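Local coordinates for protein D-aminopeptidase (Bacillus subtilis, PDB 1HI9) that removes N-terminal residues from peptides that contain D-amino acids, working as a zinc-dependent decamer that encloses its active sites in a central chamber, at residues A[3-8]-A[52-57]; A[125-130]-A[212-217]; A[108-113]-A[154-159]; A[30-35]-A[65-70]. All blocks are in the same frame, centred on the assembly; numbering follows the deposited sequence.

Overall arrangement
Contacts 1 and 4 form the buried core of this set, and the four together illustrate how chemistry follows place in a fold. Contact 1 lies in the mixed sheet, where parallel backbones are joined by regular hydrogen bonds. Contact 4 works largely through methionine, leucine and the aliphatic part of an arginine; its helix 28-48 connects the two strands of contact 1, and the pair touch where Leu66 meets Val56. Contact 3, mostly buried but bordering another subunit, is a loop laid on the capped start of helix 155-162. Contact 2, the most exposed, ties a hairpin turn to a proline-rich loop at the second, antiparallel sheet; its centre is about 34 Å from that of contact 4.

Contact 1 (A[3-8]-A[52-57]); sequences LYMSVD and TEVLVN. With ZN (zinc ion), chain F; ZN (zinc ion), chain G.
A beta-alpha-beta crossover brings Leu3, Tyr4 and Met5 beside Val54, Leu55 and Val56, as two neighbouring parallel strands whose segments run 19° apart. Five backbone hydrogen bonds zip them together, from Leu3 N to Glu53 O (2.9 Å) as far as Val7 N to Asn57 O (3.0 Å). On one face Met5 SD lies against Val54 CG1 at 4.0 Å, while further along Val7 CG2 meets Val56 CG1 at 3.9 Å. On the other face a chi1 of -178° puts the Tyr4 ring beside its own carbonyl carbon and carries it along the sheet to Leu55, whose CD1 meets the ring edge 4.1 Å from Tyr4 CD1; the Tyr4 hydroxyl is bonded to the carbonyl of Glu89. With an alanine at Tyr4, Leu55 CD1 would probably lose the ring it leans on and Glu89 O its hydroxyl partner. Just beyond the strand, Asp8 bridges both zinc ions, Asp8 OD2 binding one zinc at 2.0 Å and Asp8 OD1 the other at 2.3 Å. Strand 97-103 flanks 3-7, strand 76-80 flanks 53-57, and helix 28-48 covers the face of Met5, Val7, Val54 and Val56.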
loop_
_atom_site.group_PDB
_atom_site.type_symbol
_atom_site.label_atom_id
_atom_site.label_comp_id
_atom_site.label_asym_id
_atom_site.label_seq_id
_atom_site.Cartn_x
_atom_site.Cartn_y
_atom_site.Cartn_z
ATOM N N LEU A 3 -45.625 -8.462 -13.685
ATOM C CA LEU A 3 -44.831 -9.476 -13.020
ATOM C C LEU A 3 -43.667 -8.813 -12.274
ATOM O O LEU A 3 -42.983 -7.939 -12.810
ATOM C CB LEU A 3 -44.322 -10.483 -14.056
ATOM C CG LEU A 3 -43.554 -11.742 -13.628
ATOM C CD1 LEU A 3 -42.105 -11.402 -13.453
ATOM C CD2 LEU A 3 -44.139 -12.325 -12.351
ATOM N N TYR A 4 -43.470 -9.216 -11.022
ATOM C CA TYR A 4 -42.397 -8.679 -10.190
ATOM C C TYR A 4 -41.230 -9.651 -10.122
ATOM O O TYR A 4 -41.422 -10.849 -9.899
ATOM C CB TYR A 4 -42.881 -8.435 -8.768
ATOM C CG TYR A 4 -41.816 -7.826 -7.875
ATOM C CD1 TYR A 4 -41.550 -6.451 -7.912
ATOM C CD2 TYR A 4 -41.064 -8.622 -7.007
ATOM C CE1 TYR A 4 -40.562 -5.882 -7.103
ATOM C CE2 TYR A 4 -40.073 -8.065 -6.196
ATOM C CZ TYR A 4 -39.830 -6.696 -6.246
ATOM O OH TYR A 4 -38.882 -6.133 -5.420
ATOM N N MET A 5 -40.018 -9.127 -10.281
ATOM C CA MET A 5 -38.820 -9.957 -10.231
ATOM C C MET A 5 -37.795 -9.478 -9.210
ATOM O O MET A 5 -37.422 -8.310 -9.181
ATOM C CB MET A 5 -38.149 -10.021 -11.604
ATOM C CG MET A 5 -38.665 -11.121 -12.505
ATOM S SD MET A 5 -37.779 -11.208 -14.080
ATOM C CE MET A 5 -36.171 -11.736 -13.555
ATOM N N SER A 6 -37.353 -10.398 -8.363
ATOM C CA SER A 6 -36.339 -10.102 -7.365
ATOM C C SER A 6 -35.158 -10.951 -7.786
ATOM O O SER A 6 -35.259 -12.178 -7.829
ATOM C CB SER A 6 -36.801 -10.510 -5.973
ATOM O OG SER A 6 -35.761 -10.322 -5.029
ATOM N N VAL A 7 -34.040 -10.304 -8.108
ATOM C CA VAL A 7 -32.865 -11.042 -8.545
ATOM C C VAL A 7 -31.670 -10.948 -7.600
ATOM O O VAL A 7 -31.123 -9.867 -7.379
ATOM C CB VAL A 7 -32.394 -10.574 -9.944
ATOM C CG1 VAL A 7 -31.367 -11.556 -10.496
ATOM C CG2 VAL A 7 -33.583 -10.454 -10.885
ATOM N N ASP A 8 -31.273 -12.096 -7.055
ATOM C CA ASP A 8 -30.122 -12.188 -6.167
ATOM C C ASP A 8 -28.975 -12.739 -7.021
ATOM O O ASP A 8 -29.166 -13.020 -8.208
ATOM C CB ASP A 8 -30.423 -13.142 -5.007
ATOM C CG ASP A 8 -29.693 -12.764 -3.735
ATOM O OD1 ASP A 8 -28.832 -11.864 -3.778
ATOM O OD2 ASP A 8 -29.978 -13.371 -2.686
ATOM N N THR A 52 -47.405 -7.753 -19.550
ATOM C CA THR A 52 -47.312 -6.426 -20.151
ATOM C C THR A 52 -46.285 -5.551 -19.442
ATOM O O THR A 52 -45.829 -4.546 -19.990
ATOM C CB THR A 52 -48.668 -5.710 -20.096
ATOM O OG1 THR A 52 -49.141 -5.690 -18.740
ATOM C CG2 THR A 52 -49.682 -6.427 -20.986
ATOM N N GLU A 53 -45.937 -5.940 -18.218
ATOM C CA GLU A 53 -44.966 -5.209 -17.406
ATOM C C GLU A 53 -44.113 -6.156 -16.573
ATOM O O GLU A 53 -44.614 -7.133 -16.012
ATOM C CB GLU A 53 -45.684 -4.231 -16.470
ATOM C CG GLU A 53 -45.483 -2.768 -16.818
ATOM C CD GLU A 53 -46.109 -1.819 -15.792
ATOM O OE1 GLU A 53 -47.353 -1.789 -15.666
ATOM O OE2 GLU A 53 -45.355 -1.099 -15.104
ATOM N N VAL A 54 -42.820 -5.866 -16.499
ATOM C CA VAL A 54 -41.898 -6.676 -15.714
ATOM C C VAL A 54 -40.970 -5.750 -14.939
ATOM O O VAL A 54 -40.107 -5.096 -15.522
ATOM C CB VAL A 54 -41.044 -7.596 -16.598
ATOM C CG1 VAL A 54 -40.151 -8.459 -15.725
ATOM C CG2 VAL A 54 -41.937 -8.462 -17.461
ATOM N N LEU A 55 -41.173 -5.692 -13.624
ATOM C CA LEU A 55 -40.363 -4.861 -12.744
ATOM C C LEU A 55 -39.236 -5.730 -12.206
ATOM O O LEU A 55 -39.491 -6.757 -11.565
ATOM C CB LEU A 55 -41.200 -4.345 -11.569
ATOM C CG LEU A 55 -40.942 -2.919 -11.085
ATOM C CD1 LEU A 55 -41.434 -2.783 -9.662
ATOM C CD2 LEU A 55 -39.467 -2.593 -11.164
ATOM N N VAL A 56 -37.999 -5.315 -12.458
ATOM C CA VAL A 56 -36.829 -6.064 -12.016
ATOM C C VAL A 56 -36.081 -5.321 -10.916
ATOM O O VAL A 56 -35.550 -4.232 -11.135
ATOM C CB VAL A 56 -35.862 -6.333 -13.194
ATOM C CG1 VAL A 56 -34.735 -7.268 -12.749
ATOM C CG2 VAL A 56 -36.634 -6.938 -14.362
ATOM N N ASN A 57 -36.046 -5.928 -9.731
ATOM C CA ASN A 57 -35.385 -5.350 -8.564
ATOM C C ASN A 57 -34.079 -6.085 -8.252
ATOM O O ASN A 57 -34.083 -7.273 -7.913
ATOM C CB ASN A 57 -36.312 -5.430 -7.346
ATOM C CG ASN A 57 -35.734 -4.742 -6.120
ATOM O OD1 ASN A 57 -35.949 -5.175 -4.987
ATOM N ND2 ASN A 57 -35.009 -3.665 -6.339
HETATM ZN ZN ZN F . -29.323 -13.540 -0.787
HETATM ZN ZN ZN G . -27.055 -12.023 -2.350
HETATM O O HOH W 1 -28.126 -11.984 -0.038
#

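Contact 2 (A[125-130]-A[212-217]); sequences YINDRP and TPPDRP
Ile126 opens the contact by setting one methyl against two prolines of the loop 212-217. Ile126 CG2 stands anti to the backbone N and reaches Pro214 CD at 4.0 Å and Pro217 CB at 4.2 Å. Beside Pro217 the two side chains lie alongside and point the same way, whereas Pro214 comes in at a slant. Next in sequence, Asn127 takes the left-handed conformation (phi 59°, psi 54°) of the first central residue of a type I' turn, and its side chain leans out to the loop. The side chains of Asn127 and Pro214 slide past each other in opposite directions, with Asn127 ND2 3.8 Å from Pro214 CG. At the other corner of the same amide, Asn127 OD1 comes within 3.4 Å of Pro217 CA, where it also accepts a hydrogen bond from Val218 N, just after the loop. One amide therefore packs on a proline and satisfies a backbone N-H at the start of the next strand. Asp128 continues the left-handed course, and Arg129 closes the turn: Arg129 N donates to Ile126 O at 3.3 Å, and Arg129 O accepts from Ile126 N. This is a two-residue beta hairpin, joining strands 121-126 and 129-131 at an edge of the antiparallel sheet. Behind it, Ile126 packs on Leu136 and Tyr139 of helix 133-143 and Met254 of helix 254-268, while the loop, with Pro217 resting on Ala257, leads directly into strand 218-223, the neighbour of strand 121-126.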
loop_
_atom_site.group_PDB
_atom_site.type_symbol
_atom_site.label_atom_id
_atom_site.label_comp_id
_atom_site.label_asym_id
_atom_site.label_seq_id
_atom_site.Cartn_x
_atom_site.Cartn_y
_atom_site.Cartn_z
ATOM N N TYR A 125 -37.035 -16.019 11.966
ATOM C CA TYR A 125 -38.276 -16.666 12.374
ATOM C C TYR A 125 -39.460 -15.707 12.284
ATOM O O TYR A 125 -39.404 -14.553 12.727
ATOM C CB TYR A 125 -38.199 -17.174 13.826
ATOM C CG TYR A 125 -37.236 -18.308 14.099
ATOM C CD1 TYR A 125 -35.974 -18.064 14.640
ATOM C CD2 TYR A 125 -37.594 -19.629 13.824
ATOM C CE1 TYR A 125 -35.090 -19.105 14.902
ATOM C CE2 TYR A 125 -36.720 -20.679 14.078
ATOM C CZ TYR A 125 -35.466 -20.407 14.620
ATOM O OH TYR A 125 -34.580 -21.426 14.899
ATOM N N ILE A 126 -40.536 -16.205 11.698
ATOM C CA ILE A 126 -41.768 -15.452 11.596
ATOM C C ILE A 126 -42.773 -16.342 12.315
ATOM O O ILE A 126 -43.267 -17.315 11.743
ATOM C CB ILE A 126 -42.194 -15.235 10.135
ATOM C CG1 ILE A 126 -41.232 -14.268 9.456
ATOM C CG2 ILE A 126 -43.603 -14.639 10.088
ATOM C CD1 ILE A 126 -41.210 -12.880 10.105
ATOM N N ASN A 127 -43.036 -16.015 13.581
ATOM C CA ASN A 127 -43.944 -16.796 14.420
ATOM C C ASN A 127 -43.439 -18.245 14.534
ATOM O O ASN A 127 -44.154 -19.204 14.231
ATOM C CB ASN A 127 -45.367 -16.768 13.844
ATOM C CG ASN A 127 -46.193 -15.609 14.374
ATOM O OD1 ASN A 127 -45.703 -14.487 14.507
ATOM N ND2 ASN A 127 -47.460 -15.874 14.663
ATOM N N ASP A 128 -42.188 -18.392 14.946
ATOM C CA ASP A 128 -41.586 -19.710 15.125
ATOM C C ASP A 128 -41.314 -20.527 13.865
ATOM O O ASP A 128 -40.809 -21.645 13.950
ATOM C CB ASP A 128 -42.431 -20.547 16.094
ATOM C CG ASP A 128 -42.482 -19.941 17.493
ATOM O OD1 ASP A 128 -41.403 -19.554 18.007
ATOM O OD2 ASP A 128 -43.588 -19.860 18.073
ATOM N N ARG A 129 -41.644 -19.995 12.695
ATOM C CA ARG A 129 -41.361 -20.746 11.490
ATOM C C ARG A 129 -40.036 -20.336 10.850
ATOM O O ARG A 129 -39.841 -19.173 10.495
ATOM C CB ARG A 129 -42.472 -20.596 10.458
ATOM C CG ARG A 129 -42.122 -21.356 9.189
ATOM C CD ARG A 129 -43.311 -21.658 8.325
ATOM N NE ARG A 129 -42.946 -22.631 7.299
ATOM C CZ ARG A 129 -43.810 -23.198 6.464
ATOM N NH1 ARG A 129 -45.102 -22.888 6.532
ATOM N NH2 ARG A 129 -43.380 -24.079 5.571
ATOM N N PRO A 130 -39.111 -21.299 10.683
ATOM C CA PRO A 130 -37.793 -21.066 10.088
ATOM C C PRO A 130 -37.873 -20.550 8.657
ATOM O O PRO A 130 -38.497 -21.179 7.806
ATOM C CB PRO A 130 -37.135 -22.446 10.146
ATOM C CG PRO A 130 -37.783 -23.090 11.315
ATOM C CD PRO A 130 -39.228 -22.688 11.158
ATOM N N THR A 212 -49.652 -15.980 2.893
ATOM C CA THR A 212 -50.215 -15.048 3.856
ATOM C C THR A 212 -49.485 -15.070 5.193
ATOM O O THR A 212 -49.329 -16.127 5.817
ATOM C CB THR A 212 -51.708 -15.340 4.086
ATOM O OG1 THR A 212 -52.385 -15.342 2.823
ATOM C CG2 THR A 212 -52.330 -14.280 4.995
ATOM N N PRO A 213 -49.011 -13.898 5.645
ATOM C CA PRO A 213 -48.296 -13.796 6.915
ATOM C C PRO A 213 -49.251 -13.477 8.054
ATOM O O PRO A 213 -50.355 -12.992 7.831
ATOM C CB PRO A 213 -47.331 -12.652 6.655
ATOM C CG PRO A 213 -48.196 -11.718 5.857
ATOM C CD PRO A 213 -48.868 -12.652 4.869
ATOM N N PRO A 214 -48.835 -13.752 9.296
ATOM C CA PRO A 214 -49.668 -13.476 10.471
ATOM C C PRO A 214 -49.989 -11.982 10.537
ATOM O O PRO A 214 -49.266 -11.165 9.971
ATOM C CB PRO A 214 -48.776 -13.903 11.633
ATOM C CG PRO A 214 -47.932 -14.990 11.037
ATOM C CD PRO A 214 -47.589 -14.435 9.678
ATOM N N ASP A 215 -51.066 -11.633 11.239
ATOM C CA ASP A 215 -51.481 -10.240 11.393
ATOM C C ASP A 215 -50.442 -9.421 12.147
ATOM O O ASP A 215 -50.049 -8.349 11.700
ATOM C CB ASP A 215 -52.814 -10.166 12.140
ATOM C CG ASP A 215 -53.992 -10.584 11.282
ATOM O OD1 ASP A 215 -55.126 -10.657 11.817
ATOM O OD2 ASP A 215 -53.785 -10.831 10.076
ATOM N N ARG A 216 -50.019 -9.916 13.305
ATOM C CA ARG A 216 -49.018 -9.227 14.118
ATOM C C ARG A 216 -47.869 -10.193 14.324
ATOM O O ARG A 216 -47.666 -10.719 15.416
ATOM C CB ARG A 216 -49.605 -8.821 15.472
ATOM C CG ARG A 216 -50.699 -7.763 15.391
ATOM C CD ARG A 216 -51.294 -7.488 16.769
ATOM N NE ARG A 216 -50.272 -7.072 17.737
ATOM C CZ ARG A 216 -49.613 -5.918 17.682
ATOM N NH1 ARG A 216 -49.864 -5.052 16.707
ATOM N NH2 ARG A 216 -48.704 -5.629 18.605
ATOM N N PRO A 217 -47.091 -10.428 13.265
ATOM C CA PRO A 217 -45.954 -11.343 13.303
ATOM C C PRO A 217 -44.871 -11.008 14.312
ATOM O O PRO A 217 -44.581 -9.845 14.583
ATOM C CB PRO A 217 -45.443 -11.312 11.865
ATOM C CG PRO A 217 -45.733 -9.916 11.440
ATOM C CD PRO A 217 -47.124 -9.685 11.990
#

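Contact 3 (A[108-113]-A[154-159]); sequences STPGVM and DDRAAK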
loop_
_atom_site.group_PDB
_atom_site.type_symbol
_atom_site.label_atom_id
_atom_site.label_comp_id
_atom_site.label_asym_id
_atom_site.label_seq_id
_atom_site.Cartn_x
_atom_site.Cartn_y
_atom_site.Cartn_z
ATOM N N SER A 108 -27.256 -21.586 7.799
ATOM C CA SER A 108 -27.185 -22.797 8.597
ATOM C C SER A 108 -27.688 -24.076 7.926
ATOM O O SER A 108 -27.858 -25.088 8.595
ATOM C CB SER A 108 -27.946 -22.569 9.911
ATOM O OG SER A 108 -27.478 -21.402 10.568
ATOM N N THR A 109 -27.931 -24.045 6.620
ATOM C CA THR A 109 -28.396 -25.247 5.931
ATOM C C THR A 109 -27.529 -25.533 4.691
ATOM O O THR A 109 -26.767 -24.669 4.240
ATOM C CB THR A 109 -29.870 -25.110 5.488
ATOM O OG1 THR A 109 -29.971 -24.149 4.431
ATOM C CG2 THR A 109 -30.742 -24.650 6.656
ATOM N N PRO A 110 -27.623 -26.757 4.138
ATOM C CA PRO A 110 -26.848 -27.136 2.951
ATOM C C PRO A 110 -27.213 -26.205 1.797
ATOM O O PRO A 110 -28.347 -25.750 1.713
ATOM C CB PRO A 110 -27.308 -28.566 2.686
ATOM C CG PRO A 110 -27.656 -29.068 4.056
ATOM C CD PRO A 110 -28.404 -27.906 4.634
ATOM N N GLY A 111 -26.261 -25.938 0.910
ATOM C CA GLY A 111 -26.524 -25.047 -0.206
ATOM C C GLY A 111 -25.348 -24.119 -0.454
ATOM O O GLY A 111 -24.727 -23.603 0.484
ATOM N N VAL A 112 -25.026 -23.921 -1.726
ATOM C CA VAL A 112 -23.925 -23.051 -2.099
ATOM C C VAL A 112 -24.155 -21.625 -1.582
ATOM O O VAL A 112 -25.253 -21.081 -1.700
ATOM C CB VAL A 112 -23.740 -23.029 -3.632
ATOM C CG1 VAL A 112 -24.997 -22.501 -4.295
ATOM C CG2 VAL A 112 -22.523 -22.193 -3.998
ATOM N N MET A 113 -23.113 -21.040 -0.992
ATOM C CA MET A 113 -23.156 -19.684 -0.448
ATOM C C MET A 113 -24.373 -19.404 0.423
ATOM O O MET A 113 -24.940 -18.318 0.378
ATOM C CB MET A 113 -23.081 -18.668 -1.587
ATOM C CG MET A 113 -21.800 -18.800 -2.402
ATOM S SD MET A 113 -21.662 -17.583 -3.762
ATOM C CE MET A 113 -20.972 -16.300 -2.863
ATOM N N ASP A 154 -30.092 -22.645 -6.851
ATOM C CA ASP A 154 -29.504 -23.975 -6.787
ATOM C C ASP A 154 -30.587 -24.972 -6.364
ATOM O O ASP A 154 -31.718 -24.584 -6.076
ATOM C CB ASP A 154 -28.342 -24.007 -5.787
ATOM C CG ASP A 154 -28.811 -23.961 -4.330
ATOM O OD1 ASP A 154 -29.683 -23.137 -3.998
ATOM O OD2 ASP A 154 -28.293 -24.743 -3.529
ATOM N N ASP A 155 -30.237 -26.252 -6.329
ATOM C CA ASP A 155 -31.185 -27.285 -5.953
ATOM C C ASP A 155 -31.681 -27.108 -4.531
ATOM O O ASP A 155 -32.831 -27.410 -4.259
ATOM C CB ASP A 155 -30.552 -28.668 -6.121
ATOM C CG ASP A 155 -29.351 -28.892 -5.191
ATOM O OD1 ASP A 155 -28.428 -28.038 -5.172
ATOM O OD2 ASP A 155 -29.343 -29.935 -4.497
ATOM N N ARG A 156 -30.835 -26.614 -3.627
ATOM C CA ARG A 156 -31.265 -26.429 -2.237
ATOM C C ARG A 156 -32.265 -25.289 -2.057
ATOM O O ARG A 156 -33.154 -25.363 -1.202
ATOM C CB ARG A 156 -30.069 -26.186 -1.310
ATOM C CG ARG A 156 -29.019 -27.288 -1.298
ATOM C CD ARG A 156 -29.579 -28.711 -1.258
ATOM N NE ARG A 156 -30.346 -29.021 -0.070
ATOM C CZ ARG A 156 -30.290 -30.148 0.633
ATOM N NH1 ARG A 156 -29.474 -31.149 0.306
ATOM N NH2 ARG A 156 -31.091 -30.263 1.679
ATOM N N ALA A 157 -32.115 -24.231 -2.846
ATOM C CA ALA A 157 -33.030 -23.097 -2.759
ATOM C C ALA A 157 -34.373 -23.540 -3.303
ATOM O O ALA A 157 -35.422 -23.139 -2.802
ATOM C CB ALA A 157 -32.499 -21.916 -3.568
ATOM N N ALA A 158 -34.333 -24.378 -4.333
ATOM C CA ALA A 158 -35.555 -24.871 -4.949
ATOM C C ALA A 158 -36.325 -25.717 -3.943
ATOM O O ALA A 158 -37.527 -25.565 -3.791
ATOM C CB ALA A 158 -35.220 -25.694 -6.193
ATOM N N LYS A 159 -35.607 -26.604 -3.260
ATOM C CA LYS A 159 -36.195 -27.491 -2.268
ATOM C C LYS A 159 -36.798 -26.666 -1.142
ATOM O O LYS A 159 -37.899 -26.950 -0.665
ATOM C CB LYS A 159 -35.121 -28.420 -1.707
ATOM C CG LYS A 159 -35.641 -29.662 -1.003
ATOM C CD LYS A 159 -36.417 -30.558 -1.977
ATOM C CE LYS A 159 -36.691 -31.943 -1.384
ATOM N NZ LYS A 159 -35.422 -32.697 -1.126
#
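Arg156 leans from the first turn of helix 155-162 onto Pro110 and Gly111, and its side chain can be followed outward atom by atom. Arg156 CB lies 3.5 Å from Pro110 O. Arg156 CG is 3.4 Å from Pro110 O and 3.5 Å from Gly111 CA. Beyond it, bends at chi2 (-43°) and chi3 (-63°) bring one guanidinium face over Pro110 CB, which sits above its centre, 4.0 Å from Arg156 CZ. Gly111 suits the passage, since at its backbone angles a CB would be jammed against the preceding carbonyl oxygen and would also crowd Arg156 CB. Pro110 also packs on Tyr226 of a neighbouring subunit, placing the contact close to an interface.

At the helix start, Asp154 holds several donors. Asp154 OD1 accepts from Ala157 N at 2.9 Å, the donor standing above the carboxylate plane, while OD2 takes a weak bond from Arg156 N and is also hydrogen-bonded to Thr176 OG1. Val112 CG1 covers Asp154 CB at 4.0 Å, the two side chains passing in opposite directions. An aspartate N-cap of this kind, supplying acceptors for first-turn N-H groups, is a classic helix start; here it follows strand 148-152 of the parallel part of the sheet, close to the zinc ligand His104.

Contact 4 (A[30-35]-A[65-70]); sequences RGRLIM and NLMVEK
Met35 and Leu66 meet at about a right angle where the crossover helix of a beta-alpha-beta unit, 28-48, is overlaid by the loop that follows strand 53-58. The methionine runs out straight, CG anti to the backbone N (chi1 176°) and the later torsions extended. Met35 CG touches Leu66 CD2 at 3.6 Å, and Met35 SD goes on to Asn65 CB at 3.8 Å. An alanine at Met35 is likely to open a gap beside Leu66 CD2 and Asn65 CB, next to the segment that carries the zinc ligand Asp8. The Asn65 amide is hydrogen-bonded to Tyr28, Asp58 and the His60 carbonyl; His60 is a zinc ligand.

One turn earlier, Arg32 and Met67 also cross nearly perpendicularly. The arginine runs extended from CG to NE past the loop, Arg32 CB against Asn65 O at 3.4 Å and Arg32 NE 4.0 Å from Met67 SD, while its NH1 bonds to Asn27 of a neighbouring subunit. Beyond the two segments, Glu69 pairs in a salt bridge with Arg30 of that neighbouring subunit, and the apolar contact is thus bordered by a polar interface. Leu33 takes up the end of Met67: a bend at chi3 (-81°) turns the methyl onto the helix, where Met67 CE lies 3.5 Å from Leu33 CG and 3.4 Å from Leu33 CA.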
loop_
_atom_site.group_PDB
_atom_site.type_symbol
_atom_site.label_atom_id
_atom_site.label_comp_id
_atom_site.label_asym_id
_atom_site.label_seq_id
_atom_site.Cartn_x
_atom_site.Cartn_y
_atom_site.Cartn_z
ATOM N N ARG A 30 -17.593 -10.784 -14.567
ATOM C CA ARG A 30 -18.159 -11.882 -15.342
ATOM C C ARG A 30 -19.469 -12.286 -14.687
ATOM O O ARG A 30 -20.444 -12.604 -15.367
ATOM C CB ARG A 30 -17.221 -13.086 -15.348
ATOM C CG ARG A 30 -15.952 -12.902 -16.160
ATOM C CD ARG A 30 -14.946 -13.990 -15.803
ATOM N NE ARG A 30 -15.485 -15.325 -16.016
ATOM C CZ ARG A 30 -15.066 -16.414 -15.379
ATOM N NH1 ARG A 30 -14.100 -16.330 -14.475
ATOM N NH2 ARG A 30 -15.612 -17.594 -15.654
ATOM N N GLY A 31 -19.479 -12.268 -13.357
ATOM C CA GLY A 31 -20.668 -12.630 -12.613
ATOM C C GLY A 31 -21.882 -11.777 -12.926
ATOM O O GLY A 31 -22.956 -12.313 -13.183
ATOM N N ARG A 32 -21.726 -10.456 -12.909
ATOM C CA ARG A 32 -22.866 -9.588 -13.173
ATOM C C ARG A 32 -23.320 -9.669 -14.622
ATOM O O ARG A 32 -24.470 -9.364 -14.938
ATOM C CB ARG A 32 -22.552 -8.144 -12.782
ATOM C CG ARG A 32 -21.510 -7.455 -13.613
ATOM C CD ARG A 32 -21.258 -6.056 -13.072
ATOM N NE ARG A 32 -20.280 -5.343 -13.889
ATOM C CZ ARG A 32 -19.747 -4.167 -13.576
ATOM N NH1 ARG A 32 -20.093 -3.550 -12.446
ATOM N NH2 ARG A 32 -18.864 -3.615 -14.402
ATOM N N LEU A 33 -22.421 -10.107 -15.496
ATOM C CA LEU A 33 -22.763 -10.251 -16.897
ATOM C C LEU A 33 -23.693 -11.456 -16.996
ATOM O O LEU A 33 -24.774 -11.389 -17.586
ATOM C CB LEU A 33 -21.504 -10.489 -17.729
ATOM C CG LEU A 33 -21.539 -9.971 -19.175
ATOM C CD1 LEU A 33 -20.293 -10.454 -19.897
ATOM C CD2 LEU A 33 -22.783 -10.450 -19.901
ATOM N N ILE A 34 -23.272 -12.563 -16.398
ATOM C CA ILE A 34 -24.076 -13.781 -16.407
ATOM C C ILE A 34 -25.420 -13.527 -15.711
ATOM O O ILE A 34 -26.468 -13.976 -16.179
ATOM C CB ILE A 34 -23.311 -14.922 -15.707
ATOM C CG1 ILE A 34 -22.029 -15.207 -16.491
ATOM C CG2 ILE A 34 -24.188 -16.175 -15.599
ATOM C CD1 ILE A 34 -21.021 -16.071 -15.760
ATOM N N MET A 35 -25.378 -12.792 -14.603
ATOM C CA MET A 35 -26.577 -12.458 -13.840
ATOM C C MET A 35 -27.587 -11.681 -14.680
ATOM O O MET A 35 -28.779 -11.969 -14.660
ATOM C CB MET A 35 -26.206 -11.622 -12.616
ATOM C CG MET A 35 -27.401 -11.137 -11.803
ATOM S SD MET A 35 -26.899 -10.033 -10.486
ATOM C CE MET A 35 -28.348 -9.946 -9.489
ATOM N N ASN A 65 -25.719 -4.424 -9.390
ATOM C CA ASN A 65 -25.096 -5.509 -10.151
ATOM C C ASN A 65 -25.663 -5.685 -11.557
ATOM O O ASN A 65 -24.916 -5.779 -12.532
ATOM C CB ASN A 65 -25.262 -6.824 -9.386
ATOM C CG ASN A 65 -24.986 -6.673 -7.912
ATOM O OD1 ASN A 65 -23.843 -6.489 -7.511
ATOM N ND2 ASN A 65 -26.042 -6.731 -7.091
ATOM N N LEU A 66 -26.986 -5.760 -11.662
ATOM C CA LEU A 66 -27.607 -5.904 -12.971
ATOM C C LEU A 66 -27.152 -4.728 -13.829
ATOM O O LEU A 66 -27.163 -3.583 -13.377
ATOM C CB LEU A 66 -29.128 -5.917 -12.839
ATOM C CG LEU A 66 -29.688 -7.185 -12.193
ATOM C CD1 LEU A 66 -31.177 -7.028 -11.957
ATOM C CD2 LEU A 66 -29.400 -8.381 -13.082
ATOM N N MET A 67 -26.744 -5.013 -15.059
ATOM C CA MET A 67 -26.250 -3.961 -15.948
ATOM C C MET A 67 -27.376 -3.331 -16.743
ATOM O O MET A 67 -27.953 -3.953 -17.633
ATOM C CB MET A 67 -25.175 -4.530 -16.872
ATOM C CG MET A 67 -24.095 -5.268 -16.106
ATOM S SD MET A 67 -22.641 -5.617 -17.054
ATOM C CE MET A 67 -23.112 -7.065 -17.969
ATOM N N VAL A 68 -27.677 -2.079 -16.420
ATOM C CA VAL A 68 -28.770 -1.369 -17.068
ATOM C C VAL A 68 -28.633 -1.289 -18.591
ATOM O O VAL A 68 -29.634 -1.283 -19.300
ATOM C CB VAL A 68 -28.926 0.048 -16.466
ATOM C CG1 VAL A 68 -27.725 0.906 -16.830
ATOM C CG2 VAL A 68 -30.220 0.673 -16.955
ATOM N N GLU A 69 -27.400 -1.253 -19.087
ATOM C CA GLU A 69 -27.175 -1.174 -20.523
ATOM C C GLU A 69 -27.328 -2.511 -21.256
ATOM O O GLU A 69 -27.312 -2.553 -22.489
ATOM C CB GLU A 69 -25.789 -0.574 -20.822
ATOM C CG GLU A 69 -24.613 -1.312 -20.189
ATOM C CD GLU A 69 -24.275 -0.820 -18.789
ATOM O OE1 GLU A 69 -23.327 -0.003 -18.649
ATOM O OE2 GLU A 69 -24.957 -1.246 -17.828
ATOM N N LYS A 70 -27.479 -3.603 -20.512
ATOM C CA LYS A 70 -27.638 -4.915 -21.136
ATOM C C LYS A 70 -28.918 -5.637 -20.748
ATOM O O LYS A 70 -29.225 -6.692 -21.296
ATOM C CB LYS A 70 -26.434 -5.803 -20.829
ATOM C CG LYS A 70 -25.241 -5.561 -21.751
ATOM C CD LYS A 70 -24.018 -6.317 -21.258
ATOM C CE LYS A 70 -22.899 -6.311 -22.287
ATOM N NZ LYS A 70 -23.231 -7.141 -23.488
#